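Local coordinates for protein eukaryotic initiation factor 4F subunit p150 (Saccharomyces cerevisiae, PDB 2VSO) that scaffolds assembly of the translation apparatus at the mRNA cap as part of eIF4F, this piece being its middle, eIF4A-binding MIF4G domain, at residues 211-214 with 215-219. Sequence-based numbering, arbitrary orientation.
Sequences EETL and ESVVE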
ATOM      1  N   GLU C 211       0.974 -10.664 -15.924  1.00 63.39           N
ATOM      2  CA  GLU C 211       1.955 -10.093 -15.017  1.00 63.36           C
ATOM      3  C   GLU C 211       1.733 -10.482 -13.549  1.00 54.74           C
ATOM      4  O   GLU C 211       2.686 -10.585 -12.782  1.00 49.31           O
ATOM      5  CB  GLU C 211       2.071  -8.580 -15.215  1.00 72.68           C
ATOM      6  CG  GLU C 211       2.839  -8.243 -16.486  1.00100.17           C
ATOM      7  CD  GLU C 211       3.271  -6.795 -16.569  1.00103.50           C
ATOM      8  OE1 GLU C 211       2.791  -5.977 -15.752  1.00111.32           O
ATOM      9  OE2 GLU C 211       4.090  -6.482 -17.462  1.00 89.53           O
ATOM     10  N   GLU C 212       0.485 -10.718 -13.165  1.00 49.74           N
ATOM     11  CA  GLU C 212       0.189 -11.202 -11.821  1.00 47.94           C
ATOM     12  C   GLU C 212       0.780 -12.596 -11.574  1.00 49.34           C
ATOM     13  O   GLU C 212       1.280 -12.883 -10.490  1.00 53.08           O
ATOM     14  CB  GLU C 212      -1.318 -11.227 -11.571  1.00 57.95           C
ATOM     15  CG  GLU C 212      -2.040  -9.965 -11.998  1.00 72.53           C
ATOM     16  CD  GLU C 212      -3.500 -10.003 -11.622  1.00108.21           C
ATOM     17  OE1 GLU C 212      -3.897 -10.958 -10.919  1.00118.95           O
ATOM     18  OE2 GLU C 212      -4.247  -9.087 -12.029  1.00125.04           O
ATOM     19  N   THR C 213       0.724 -13.455 -12.586  1.00 47.72           N
ATOM     20  CA  THR C 213       1.267 -14.803 -12.472  1.00 44.95           C
ATOM     21  C   THR C 213       2.781 -14.793 -12.302  1.00 53.41           C
ATOM     22  O   THR C 213       3.317 -15.462 -11.418  1.00 46.10           O
ATOM     23  CB  THR C 213       0.865 -15.673 -13.682  1.00 47.85           C
ATOM     24  OG1 THR C 213      -0.514 -16.032 -13.560  1.00 70.87           O
ATOM     25  CG2 THR C 213       1.684 -16.930 -13.732  1.00 38.65           C
ATOM     26  N   LEU C 214       3.453 -14.023 -13.154  1.00 63.26           N
ATOM     27  CA  LEU C 214       4.903 -13.831 -13.099  1.00 50.99           C
ATOM     28  C   LEU C 214       5.341 -13.239 -11.769  1.00 45.63           C
ATOM     29  O   LEU C 214       6.344 -13.644 -11.194  1.00 46.86           O
ATOM     30  CB  LEU C 214       5.330 -12.884 -14.212  1.00 60.08           C
ATOM     31  CG  LEU C 214       5.290 -13.437 -15.623  1.00 56.37           C
ATOM     32  CD1 LEU C 214       5.200 -12.292 -16.599  1.00 55.14           C
ATOM     33  CD2 LEU C 214       6.523 -14.299 -15.857  1.00 42.23           C
ATOM     34  N   GLU C 215       4.596 -12.242 -11.321  1.00 50.33           N
ATOM     35  CA  GLU C 215       4.769 -11.662 -10.002  1.00 59.73           C
ATOM     36  C   GLU C 215       4.748 -12.773  -8.960  1.00 56.01           C
ATOM     37  O   GLU C 215       5.589 -12.832  -8.070  1.00 63.76           O
ATOM     38  CB  GLU C 215       3.614 -10.700  -9.729  1.00 64.42           C
ATOM     39  CG  GLU C 215       3.833  -9.779  -8.562  1.00 94.39           C
ATOM     40  CD  GLU C 215       4.680  -8.586  -8.936  1.00 97.71           C
ATOM     41  OE1 GLU C 215       5.702  -8.354  -8.254  1.00109.65           O
ATOM     42  OE2 GLU C 215       4.324  -7.893  -9.918  1.00 76.95           O
ATOM     43  N   SER C 216       3.760 -13.652  -9.091  1.00 52.92           N
ATOM     44  CA  SER C 216       3.517 -14.726  -8.145  1.00 40.90           C
ATOM     45  C   SER C 216       4.688 -15.696  -8.073  1.00 46.55           C
ATOM     46  O   SER C 216       5.110 -16.071  -6.981  1.00 45.59           O
ATOM     47  CB  SER C 216       2.241 -15.473  -8.533  1.00 52.77           C
ATOM     48  OG  SER C 216       2.054 -16.641  -7.752  1.00 60.00           O
ATOM     49  N   VAL C 217       5.205 -16.093  -9.237  1.00 34.38           N
ATOM     50  CA  VAL C 217       6.324 -17.026  -9.333  1.00 44.36           C
ATOM     51  C   VAL C 217       7.583 -16.492  -8.672  1.00 53.61           C
ATOM     52  O   VAL C 217       8.235 -17.205  -7.908  1.00 57.02           O
ATOM     53  CB  VAL C 217       6.663 -17.381 -10.793  1.00 55.41           C
ATOM     54  CG1 VAL C 217       7.280 -18.754 -10.854  1.00 58.05           C
ATOM     55  CG2 VAL C 217       5.415 -17.375 -11.630  1.00 79.15           C
ATOM     56  N   VAL C 218       7.925 -15.242  -8.982  1.00 46.24           N
ATOM     57  CA  VAL C 218       9.085 -14.583  -8.396  1.00 40.26           C
ATOM     58  C   VAL C 218       8.983 -14.590  -6.884  1.00 41.20           C
ATOM     59  O   VAL C 218       9.881 -15.079  -6.199  1.00 53.46           O
ATOM     60  CB  VAL C 218       9.273 -13.129  -8.926  1.00 33.61           C
ATOM     61  CG1 VAL C 218      10.265 -12.379  -8.076  1.00 38.66           C
ATOM     62  CG2 VAL C 218       9.726 -13.138 -10.383  1.00 30.14           C
ATOM     63  N   GLU C 219       7.883 -14.065  -6.361  1.00 42.90           N
ATOM     64  CA  GLU C 219       7.686 -14.038  -4.921  1.00 43.04           C
ATOM     65  C   GLU C 219       7.793 -15.422  -4.291  1.00 43.57           C
ATOM     66  O   GLU C 219       8.362 -15.564  -3.208  1.00 51.59           O
ATOM     67  CB  GLU C 219       6.366 -13.378  -4.560  1.00 41.61           C
ATOM     68  CG  GLU C 219       6.284 -11.917  -4.944  1.00 77.95           C
ATOM     69  CD  GLU C 219       4.877 -11.360  -4.800  1.00100.88           C
ATOM     70  OE1 GLU C 219       3.953 -12.150  -4.514  1.00 99.93           O
ATOM     71  OE2 GLU C 219       4.692 -10.138  -4.973  1.00109.22           O
TER
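E215 sits one helical turn after E211, and its N-H binds E211 O at 2.9 Å. This is one of a series of i+4 to i backbone bonds near the start of helix 211-228. S216 N follows with E212 O at 2.9 Å, V217 N probably pairs likewise with T213 O, whose position is less certain, and the bond from V218 N to L214 O, though longer at 3.2 Å, is nearly straight (174° at the hydrogen).

The side chain of E215 starts against this backbone: its CB lies 3.2 Å from E211 O and 3.3 Å from E212 O. CG then stands anti to the backbone N (chi1 -166°), and a bend at chi2 leads the carboxylate away from the preceding turn. There OE2 forms a salt bridge with R265 NH2, while the side chain also touches I266 and K269 of helix 264-278, where V218 meets L270. E211 turns OE2 to the backbone N-H of S263.

T213 and S216 touch both helices 163-185 and 191-206: S216 is small enough to sit close to L174 and V177, and T213 OG1 makes a weak hydrogen bond to D143 OD1. L214 and V217 offer branched hydrocarbon to L205.

The two like-charged carboxylates stay apart, E211 OE1 and E215 OE2 being 6.3 Å from each other; their separate partners, one a cation, probably ease any repulsion in this all-helical MIF4G fold.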